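Local atomic coordinates of Cif-like 1 (Burkholderia cenocepacia, PDB entry 7JQY), a protein that probably acts as an epoxide hydrolase of the Cif-like type, built on the alpha/beta hydrolase fold and assembled as an octamer. Residues B[130-144]-B[237-251]. The protein carries 1 engineered substitution. Residues are numbered along the deposited sequence; the frame is centred on the assembly and turned at random.
Sequences YAYAAQWPTEIVKLA and RFKAFMKHKLPMPVL
The ring of Y130 turns one edge to the face of F238 in a T-shaped (edge-to-face) pair, the planes 61° apart and Y130 CD2 lying 3.7 Å from F238 CE2. L246 CD1 approaches the opposite edge of the tyrosine, near the ring plane, at 3.6 Å from Y130 CD1. With CG anti to the backbone N, Y130 reaches across to the second segment, where its OH binds a water at 2.6 Å, in the plane of the ring; the same water donates to the carbonyl oxygen of H244. The F241 ring is covered on both faces: R237 O of its own helix lies over one, and A134 CB makes a CH-pi contact with the other, 23° off the ring normal. As a knob, F241 fills a hole formed by Y130, A131, A134 and Q135, with its CZ 3.8 Å from Q135 CG. The Q135 amide is fixed by a bond from NE2 to A131 O, whose other donor, Q135 N, arrives from the opposite face of that carbonyl. The axes of helix segments 130-135 and 237-241 are 47° apart, while the chain ends run into neighbouring parallel strands 140-146 and 250-255 of the central alpha/beta hydrolase sheet. The pairing rests on two backbone bonds, L143 N to P249 O at 3.2 Å and L251 N to L143 O at 2.9 Å. Between helix and strand, M248 folds back at chi2 and chi3, bringing CE to 3.3 Å from P137 O and also against A133 CB and I140 CB. L246 CD2 packs on A133 CB at 3.8 Å, and its CD1 touches L143 CD2, whose side chain lies near, without touching, the turn after strand 117-122 that carries the engineered S123 at the probable nucleophile-elbow position.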
ATOM      1  N   TYR B 130       9.413 -40.610  -8.427  1.00 45.13           N
ATOM      2  CA  TYR B 130       8.799 -41.926  -8.302  1.00 49.81           C
ATOM      3  C   TYR B 130       7.938 -42.247  -9.517  1.00 49.03           C
ATOM      4  O   TYR B 130       8.014 -43.352 -10.068  1.00 50.70           O
ATOM      5  CB  TYR B 130       7.960 -42.012  -7.023  1.00 48.14           C
ATOM      6  CG  TYR B 130       7.090 -43.249  -7.003  1.00 51.13           C
ATOM      7  CD1 TYR B 130       7.649 -44.511  -6.831  1.00 53.41           C
ATOM      8  CD2 TYR B 130       5.714 -43.162  -7.187  1.00 52.03           C
ATOM      9  CE1 TYR B 130       6.858 -45.651  -6.823  1.00 53.67           C
ATOM     10  CE2 TYR B 130       4.921 -44.289  -7.188  1.00 53.95           C
ATOM     11  CZ  TYR B 130       5.497 -45.532  -7.006  1.00 56.73           C
ATOM     12  OH  TYR B 130       4.706 -46.656  -7.008  1.00 56.22           O
ATOM     13  N   ALA B 131       7.120 -41.284  -9.953  1.00 49.48           N
ATOM     14  CA  ALA B 131       6.285 -41.487 -11.135  1.00 52.32           C
ATOM     15  C   ALA B 131       7.128 -41.724 -12.377  1.00 48.64           C
ATOM     16  O   ALA B 131       6.708 -42.453 -13.279  1.00 52.63           O
ATOM     17  CB  ALA B 131       5.357 -40.290 -11.342  1.00 46.90           C
ATOM     18  N   TYR B 132       8.320 -41.135 -12.431  1.00 48.39           N
ATOM     19  CA  TYR B 132       9.244 -41.431 -13.520  1.00 50.04           C
ATOM     20  C   TYR B 132       9.652 -42.897 -13.488  1.00 53.48           C
ATOM     21  O   TYR B 132       9.559 -43.602 -14.501  1.00 52.29           O
ATOM     22  CB  TYR B 132      10.474 -40.521 -13.409  1.00 50.97           C
ATOM     23  CG  TYR B 132      11.322 -40.366 -14.667  1.00 51.75           C
ATOM     24  CD1 TYR B 132      11.529 -41.429 -15.550  1.00 53.36           C
ATOM     25  CD2 TYR B 132      11.936 -39.152 -14.957  1.00 50.88           C
ATOM     26  CE1 TYR B 132      12.309 -41.279 -16.688  1.00 51.29           C
ATOM     27  CE2 TYR B 132      12.717 -38.995 -16.088  1.00 52.29           C
ATOM     28  CZ  TYR B 132      12.898 -40.057 -16.949  1.00 51.95           C
ATOM     29  OH  TYR B 132      13.683 -39.887 -18.065  1.00 54.52           O
ATOM     30  N   ALA B 133      10.070 -43.388 -12.314  1.00 53.59           N
ATOM     31  CA  ALA B 133      10.502 -44.776 -12.202  1.00 52.86           C
ATOM     32  C   ALA B 133       9.346 -45.745 -12.403  1.00 53.19           C
ATOM     33  O   ALA B 133       9.543 -46.834 -12.951  1.00 54.45           O
ATOM     34  CB  ALA B 133      11.163 -45.016 -10.847  1.00 53.09           C
ATOM     35  N   ALA B 134       8.136 -45.365 -11.993  1.00 53.58           N
ATOM     36  CA  ALA B 134       7.004 -46.274 -12.138  1.00 55.09           C
ATOM     37  C   ALA B 134       6.594 -46.414 -13.598  1.00 57.85           C
ATOM     38  O   ALA B 134       6.215 -47.506 -14.037  1.00 59.17           O
ATOM     39  CB  ALA B 134       5.823 -45.792 -11.298  1.00 54.20           C
ATOM     40  N   GLN B 135       6.675 -45.323 -14.367  1.00 54.21           N
ATOM     41  CA  GLN B 135       6.239 -45.346 -15.761  1.00 55.71           C
ATOM     42  C   GLN B 135       7.306 -45.876 -16.714  1.00 55.22           C
ATOM     43  O   GLN B 135       6.963 -46.479 -17.737  1.00 58.94           O
ATOM     44  CB  GLN B 135       5.800 -43.949 -16.198  1.00 52.37           C
ATOM     45  CG  GLN B 135       4.377 -43.606 -15.797  1.00 51.14           C
ATOM     46  CD  GLN B 135       4.100 -42.124 -15.867  1.00 52.56           C
ATOM     47  OE1 GLN B 135       3.103 -41.688 -16.453  1.00 55.64           O
ATOM     48  NE2 GLN B 135       4.981 -41.332 -15.264  1.00 51.03           N
ATOM     49  N   TRP B 136       8.586 -45.649 -16.431  1.00 55.72           N
ATOM     50  CA  TRP B 136       9.674 -46.096 -17.305  1.00 56.65           C
ATOM     51  C   TRP B 136      10.772 -46.718 -16.455  1.00 58.29           C
ATOM     52  O   TRP B 136      11.893 -46.203 -16.376  1.00 60.30           O
ATOM     53  CB  TRP B 136      10.197 -44.934 -18.157  1.00 57.02           C
ATOM     54  CG  TRP B 136       9.083 -44.269 -18.908  1.00 54.65           C
ATOM     55  CD1 TRP B 136       8.505 -44.704 -20.063  1.00 56.50           C
ATOM     56  CD2 TRP B 136       8.379 -43.076 -18.532  1.00 55.55           C
ATOM     57  NE1 TRP B 136       7.492 -43.854 -20.436  1.00 56.09           N
ATOM     58  CE2 TRP B 136       7.394 -42.846 -19.514  1.00 56.34           C
ATOM     59  CE3 TRP B 136       8.497 -42.171 -17.471  1.00 52.43           C
ATOM     60  CZ2 TRP B 136       6.530 -41.754 -19.464  1.00 54.80           C
ATOM     61  CZ3 TRP B 136       7.632 -41.093 -17.420  1.00 51.13           C
ATOM     62  CH2 TRP B 136       6.662 -40.895 -18.411  1.00 53.62           C
ATOM     63  N   PRO B 137      10.491 -47.867 -15.835  1.00 59.77           N
ATOM     64  CA  PRO B 137      11.454 -48.447 -14.879  1.00 56.72           C
ATOM     65  C   PRO B 137      12.792 -48.832 -15.490  1.00 61.36           C
ATOM     66  O   PRO B 137      13.818 -48.764 -14.800  1.00 61.28           O
ATOM     67  CB  PRO B 137      10.714 -49.680 -14.338  1.00 60.89           C
ATOM     68  CG  PRO B 137       9.289 -49.556 -14.813  1.00 62.72           C
ATOM     69  CD  PRO B 137       9.313 -48.728 -16.042  1.00 56.81           C
ATOM     70  N   THR B 138      12.820 -49.266 -16.753  1.00 63.58           N
ATOM     71  CA  THR B 138      14.093 -49.628 -17.371  1.00 64.91           C
ATOM     72  C   THR B 138      15.016 -48.423 -17.498  1.00 64.10           C
ATOM     73  O   THR B 138      16.241 -48.581 -17.543  1.00 63.89           O
ATOM     74  CB  THR B 138      13.860 -50.297 -18.728  1.00 66.54           C
ATOM     75  OG1 THR B 138      13.252 -49.369 -19.631  1.00 66.10           O
ATOM     76  CG2 THR B 138      12.950 -51.520 -18.567  1.00 65.15           C
ATOM     77  N   GLU B 139      14.446 -47.218 -17.568  1.00 62.36           N
ATOM     78  CA  GLU B 139      15.208 -45.999 -17.800  1.00 61.96           C
ATOM     79  C   GLU B 139      15.797 -45.388 -16.533  1.00 58.32           C
ATOM     80  O   GLU B 139      16.612 -44.466 -16.636  1.00 59.78           O
ATOM     81  CB  GLU B 139      14.328 -44.960 -18.509  1.00 62.65           C
ATOM     82  CG  GLU B 139      13.824 -45.441 -19.857  1.00 63.16           C
ATOM     83  CD  GLU B 139      12.956 -44.425 -20.573  1.00 62.42           C
ATOM     84  OE1 GLU B 139      13.104 -43.212 -20.300  1.00 62.32           O
ATOM     85  OE2 GLU B 139      12.129 -44.846 -21.418  1.00 60.75           O
ATOM     86  N   ILE B 140      15.433 -45.875 -15.351  1.00 58.29           N
ATOM     87  CA  ILE B 140      15.964 -45.365 -14.090  1.00 52.99           C
ATOM     88  C   ILE B 140      16.949 -46.394 -13.555  1.00 54.11           C
ATOM     89  O   ILE B 140      16.550 -47.476 -13.110  1.00 56.53           O
ATOM     90  CB  ILE B 140      14.850 -45.086 -13.070  1.00 52.53           C
ATOM     91  CG1 ILE B 140      13.869 -44.039 -13.600  1.00 52.35           C
ATOM     92  CG2 ILE B 140      15.436 -44.661 -11.730  1.00 52.42           C
ATOM     93  CD1 ILE B 140      14.531 -42.765 -14.096  1.00 51.08           C
ATOM     94  N   VAL B 141      18.238 -46.055 -13.590  1.00 53.61           N
ATOM     95  CA  VAL B 141      19.267 -46.950 -13.063  1.00 54.62           C
ATOM     96  C   VAL B 141      19.133 -47.077 -11.550  1.00 53.96           C
ATOM     97  O   VAL B 141      19.019 -48.180 -11.005  1.00 55.00           O
ATOM     98  CB  VAL B 141      20.665 -46.449 -13.463  1.00 52.38           C
ATOM     99  CG1 VAL B 141      21.739 -47.402 -12.975  1.00 53.73           C
ATOM    100  CG2 VAL B 141      20.747 -46.277 -14.953  1.00 55.35           C
ATOM    101  N   LYS B 142      19.146 -45.942 -10.852  1.00 55.07           N
ATOM    102  CA  LYS B 142      18.997 -45.894  -9.404  1.00 52.48           C
ATOM    103  C   LYS B 142      18.151 -44.680  -9.048  1.00 52.97           C
ATOM    104  O   LYS B 142      18.132 -43.681  -9.776  1.00 52.33           O
ATOM    105  CB  LYS B 142      20.354 -45.825  -8.689  1.00 53.70           C
ATOM    106  CG  LYS B 142      21.143 -47.122  -8.720  1.00 54.67           C
ATOM    107  CD  LYS B 142      22.547 -46.925  -8.182  1.00 57.61           C
ATOM    108  CE  LYS B 142      23.357 -48.204  -8.285  1.00 60.73           C
ATOM    109  NZ  LYS B 142      24.817 -47.954  -8.116  1.00 63.55           N
ATOM    110  N   LEU B 143      17.450 -44.777  -7.923  1.00 51.27           N
ATOM    111  CA  LEU B 143      16.522 -43.745  -7.479  1.00 48.71           C
ATOM    112  C   LEU B 143      16.772 -43.446  -6.007  1.00 48.79           C
ATOM    113  O   LEU B 143      16.851 -44.371  -5.191  1.00 48.42           O
ATOM    114  CB  LEU B 143      15.074 -44.197  -7.700  1.00 46.71           C
ATOM    115  CG  LEU B 143      13.969 -43.329  -7.111  1.00 47.48           C
ATOM    116  CD1 LEU B 143      13.893 -42.000  -7.851  1.00 44.87           C
ATOM    117  CD2 LEU B 143      12.635 -44.063  -7.149  1.00 47.56           C
ATOM    118  N   ALA B 144      16.935 -42.163  -5.676  1.00 46.06           N
ATOM    119  CA  ALA B 144      17.141 -41.713  -4.301  1.00 43.19           C
ATOM    120  C   ALA B 144      15.969 -40.841  -3.879  1.00 44.44           C
ATOM    121  O   ALA B 144      15.619 -39.884  -4.580  1.00 42.94           O
ATOM    122  CB  ALA B 144      18.455 -40.949  -4.146  1.00 41.49           C
ATOM    123  N   ARG B 237      -3.646 -42.072  -8.883  1.00 52.02           N
ATOM    124  CA  ARG B 237      -2.681 -42.567  -9.858  1.00 54.03           C
ATOM    125  C   ARG B 237      -1.561 -43.350  -9.185  1.00 54.09           C
ATOM    126  O   ARG B 237      -1.157 -44.413  -9.675  1.00 54.58           O
ATOM    127  CB  ARG B 237      -2.131 -41.399 -10.686  1.00 52.15           C
ATOM    128  CG  ARG B 237      -1.228 -41.832 -11.813  1.00 52.30           C
ATOM    129  CD  ARG B 237      -2.032 -42.435 -12.949  1.00 51.62           C
ATOM    130  NE  ARG B 237      -1.174 -42.843 -14.053  1.00 52.93           N
ATOM    131  CZ  ARG B 237      -0.952 -42.098 -15.132  1.00 55.32           C
ATOM    132  NH1 ARG B 237      -1.533 -40.910 -15.245  1.00 53.28           N
ATOM    133  NH2 ARG B 237      -0.156 -42.541 -16.098  1.00 56.59           N
ATOM    134  N   PHE B 238      -1.086 -42.875  -8.028  1.00 51.36           N
ATOM    135  CA  PHE B 238       0.056 -43.514  -7.372  1.00 52.31           C
ATOM    136  C   PHE B 238      -0.316 -44.858  -6.757  1.00 55.41           C
ATOM    137  O   PHE B 238       0.490 -45.796  -6.772  1.00 53.20           O
ATOM    138  CB  PHE B 238       0.626 -42.594  -6.291  1.00 53.24           C
ATOM    139  CG  PHE B 238       1.601 -41.591  -6.809  1.00 52.90           C
ATOM    140  CD1 PHE B 238       1.476 -41.082  -8.096  1.00 51.28           C
ATOM    141  CD2 PHE B 238       2.650 -41.162  -6.014  1.00 51.16           C
ATOM    142  CE1 PHE B 238       2.376 -40.160  -8.578  1.00 50.91           C
ATOM    143  CE2 PHE B 238       3.556 -40.240  -6.487  1.00 50.76           C
ATOM    144  CZ  PHE B 238       3.421 -39.732  -7.773  1.00 49.08           C
ATOM    145  N   LYS B 239      -1.535 -44.967  -6.224  1.00 55.66           N
ATOM    146  CA  LYS B 239      -2.000 -46.233  -5.663  1.00 59.21           C
ATOM    147  C   LYS B 239      -1.969 -47.330  -6.718  1.00 61.31           C
ATOM    148  O   LYS B 239      -1.675 -48.495  -6.420  1.00 60.70           O
ATOM    149  CB  LYS B 239      -3.428 -46.045  -5.132  1.00 59.10           C
ATOM    150  CG  LYS B 239      -3.543 -45.145  -3.908  1.00 62.17           C
ATOM    151  CD  LYS B 239      -4.989 -44.707  -3.630  1.00 66.27           C
ATOM    152  CE  LYS B 239      -5.467 -44.817  -2.195  1.00 69.32           C
ATOM    153  NZ  LYS B 239      -6.410 -43.670  -1.948  1.00 70.96           N
ATOM    154  N   ALA B 240      -2.308 -46.970  -7.954  1.00 57.96           N
ATOM    155  CA  ALA B 240      -2.174 -47.891  -9.076  1.00 59.23           C
ATOM    156  C   ALA B 240      -0.712 -48.195  -9.376  1.00 60.28           C
ATOM    157  O   ALA B 240      -0.364 -49.335  -9.704  1.00 60.31           O
ATOM    158  CB  ALA B 240      -2.875 -47.318 -10.312  1.00 54.79           C
ATOM    159  N   PHE B 241       0.162 -47.193  -9.265  1.00 58.05           N
ATOM    160  CA  PHE B 241       1.581 -47.416  -9.528  1.00 57.10           C
ATOM    161  C   PHE B 241       2.186 -48.434  -8.560  1.00 59.01           C
ATOM    162  O   PHE B 241       3.096 -49.185  -8.931  1.00 58.56           O
ATOM    163  CB  PHE B 241       2.356 -46.096  -9.416  1.00 57.12           C
ATOM    164  CG  PHE B 241       2.218 -45.169 -10.611  1.00 55.58           C
ATOM    165  CD1 PHE B 241       1.846 -45.650 -11.865  1.00 56.74           C
ATOM    166  CD2 PHE B 241       2.481 -43.809 -10.471  1.00 54.02           C
ATOM    167  CE1 PHE B 241       1.737 -44.787 -12.952  1.00 53.39           C
ATOM    168  CE2 PHE B 241       2.371 -42.937 -11.548  1.00 54.04           C
ATOM    169  CZ  PHE B 241       2.001 -43.425 -12.793  1.00 55.45           C
ATOM    170  N   MET B 242       1.682 -48.502  -7.333  1.00 58.10           N
ATOM    171  CA  MET B 242       2.305 -49.332  -6.304  1.00 63.38           C
ATOM    172  C   MET B 242       1.880 -50.789  -6.354  1.00 62.99           C
ATOM    173  O   MET B 242       2.164 -51.542  -5.420  1.00 65.38           O
ATOM    174  CB  MET B 242       1.984 -48.775  -4.922  1.00 60.40           C
ATOM    175  CG  MET B 242       2.958 -47.740  -4.432  1.00 58.31           C
ATOM    176  SD  MET B 242       2.380 -47.099  -2.862  1.00 70.50           S
ATOM    177  CE  MET B 242       0.775 -46.513  -3.368  1.00 58.87           C
ATOM    178  N   LYS B 243       1.270 -51.232  -7.430  1.00 62.98           N
ATOM    179  CA  LYS B 243       0.951 -52.616  -7.529  1.00 68.23           C
ATOM    180  C   LYS B 243       2.196 -53.334  -7.998  1.00 69.83           C
ATOM    181  O   LYS B 243       2.340 -54.500  -7.777  1.00 72.95           O
ATOM    182  CB  LYS B 243      -0.117 -52.870  -8.574  1.00 67.80           C
ATOM    183  CG  LYS B 243      -1.349 -52.018  -8.489  1.00 67.86           C
ATOM    184  CD  LYS B 243      -1.999 -52.148  -7.151  1.00 73.04           C
ATOM    185  CE  LYS B 243      -3.306 -51.403  -7.100  1.00 71.87           C
ATOM    186  NZ  LYS B 243      -3.801 -51.282  -5.719  1.00 79.81           N
ATOM    187  N   HIS B 244       3.104 -52.618  -8.625  1.00 63.24           N
ATOM    188  CA  HIS B 244       4.312 -53.143  -9.233  1.00 61.35           C
ATOM    189  C   HIS B 244       5.436 -52.422  -8.509  1.00 59.63           C
ATOM    190  O   HIS B 244       5.677 -51.238  -8.750  1.00 63.55           O
ATOM    191  CB  HIS B 244       4.321 -52.861 -10.733  1.00 62.76           C
ATOM    192  CG  HIS B 244       3.139 -53.418 -11.470  1.00 63.06           C
ATOM    193  ND1 HIS B 244       2.921 -54.773 -11.619  1.00 66.46           N
ATOM    194  CD2 HIS B 244       2.128 -52.803 -12.130  1.00 63.51           C
ATOM    195  CE1 HIS B 244       1.826 -54.967 -12.333  1.00 65.54           C
ATOM    196  NE2 HIS B 244       1.326 -53.788 -12.657  1.00 62.48           N
ATOM    197  N   LYS B 245       6.092 -53.115  -7.597  1.00 63.09           N
ATOM    198  CA  LYS B 245       7.149 -52.468  -6.852  1.00 61.27           C
ATOM    199  C   LYS B 245       8.335 -52.233  -7.777  1.00 60.98           C
ATOM    200  O   LYS B 245       8.560 -52.979  -8.737  1.00 59.81           O
ATOM    201  CB  LYS B 245       7.520 -53.311  -5.636  1.00 60.35           C
ATOM    202  CG  LYS B 245       6.345 -53.409  -4.658  1.00 61.66           C
ATOM    203  CD  LYS B 245       6.765 -53.331  -3.202  1.00 61.31           C
ATOM    204  CE  LYS B 245       7.291 -54.657  -2.692  1.00 64.84           C
ATOM    205  NZ  LYS B 245       7.313 -54.721  -1.201  1.00 63.21           N
ATOM    206  N   LEU B 246       9.086 -51.176  -7.486  1.00 58.11           N
ATOM    207  CA  LEU B 246      10.156 -50.771  -8.380  1.00 57.75           C
ATOM    208  C   LEU B 246      11.297 -51.782  -8.321  1.00 57.51           C
ATOM    209  O   LEU B 246      11.626 -52.289  -7.244  1.00 62.05           O
ATOM    210  CB  LEU B 246      10.668 -49.373  -8.026  1.00 55.65           C
ATOM    211  CG  LEU B 246       9.655 -48.227  -8.123  1.00 53.42           C
ATOM    212  CD1 LEU B 246      10.233 -46.956  -7.516  1.00 51.05           C
ATOM    213  CD2 LEU B 246       9.217 -47.995  -9.561  1.00 51.08           C
ATOM    214  N   PRO B 247      11.906 -52.108  -9.465  1.00 56.77           N
ATOM    215  CA  PRO B 247      12.971 -53.121  -9.487  1.00 54.98           C
ATOM    216  C   PRO B 247      14.373 -52.573  -9.268  1.00 54.97           C
ATOM    217  O   PRO B 247      15.266 -53.315  -8.847  1.00 53.94           O
ATOM    218  CB  PRO B 247      12.837 -53.716 -10.892  1.00 55.70           C
ATOM    219  CG  PRO B 247      12.345 -52.555 -11.724  1.00 54.60           C
ATOM    220  CD  PRO B 247      11.509 -51.681 -10.822  1.00 52.64           C
ATOM    221  N   MET B 248      14.604 -51.304  -9.597  1.00 55.66           N
ATOM    222  CA  MET B 248      15.941 -50.743  -9.480  1.00 55.33           C
ATOM    223  C   MET B 248      16.273 -50.448  -8.019  1.00 50.82           C
ATOM    224  O   MET B 248      15.376 -50.243  -7.200  1.00 51.52           O
ATOM    225  CB  MET B 248      16.057 -49.480 -10.339  1.00 51.60           C
ATOM    226  CG  MET B 248      15.430 -48.242  -9.726  1.00 50.32           C
ATOM    227  SD  MET B 248      13.623 -48.264  -9.798  1.00 52.14           S
ATOM    228  CE  MET B 248      13.365 -48.350 -11.566  1.00 53.95           C
ATOM    229  N   PRO B 249      17.562 -50.385  -7.674  1.00 52.98           N
ATOM    230  CA  PRO B 249      17.937 -50.044  -6.295  1.00 54.82           C
ATOM    231  C   PRO B 249      17.450 -48.654  -5.907  1.00 56.29           C
ATOM    232  O   PRO B 249      17.498 -47.707  -6.700  1.00 52.93           O
ATOM    233  CB  PRO B 249      19.469 -50.115  -6.311  1.00 55.55           C
ATOM    234  CG  PRO B 249      19.802 -50.990  -7.465  1.00 53.95           C
ATOM    235  CD  PRO B 249      18.735 -50.744  -8.493  1.00 52.94           C
ATOM    236  N   VAL B 250      16.986 -48.542  -4.666  1.00 54.38           N
ATOM    237  CA  VAL B 250      16.389 -47.321  -4.146  1.00 51.71           C
ATOM    238  C   VAL B 250      17.054 -46.972  -2.826  1.00 53.33           C
ATOM    239  O   VAL B 250      17.312 -47.854  -1.998  1.00 56.92           O
ATOM    240  CB  VAL B 250      14.866 -47.470  -3.958  1.00 52.26           C
ATOM    241  CG1 VAL B 250      14.290 -46.236  -3.273  1.00 48.60           C
ATOM    242  CG2 VAL B 250      14.194 -47.727  -5.303  1.00 49.47           C
ATOM    243  N   LEU B 251      17.356 -45.687  -2.647  1.00 52.86           N
ATOM    244  CA  LEU B 251      17.923 -45.144  -1.418  1.00 50.62           C
ATOM    245  C   LEU B 251      16.933 -44.154  -0.826  1.00 50.74           C
ATOM    246  O   LEU B 251      16.385 -43.321  -1.558  1.00 47.64           O
ATOM    247  CB  LEU B 251      19.270 -44.463  -1.684  1.00 50.92           C
ATOM    248  CG  LEU B 251      19.904 -43.643  -0.555  1.00 53.10           C
ATOM    249  CD1 LEU B 251      20.407 -44.540   0.557  1.00 48.82           C
ATOM    250  CD2 LEU B 251      21.036 -42.762  -1.094  1.00 49.92           C
TER
HETATM  251  O   HOH W   1       5.769 -49.079  -6.917  1.00 48.98           O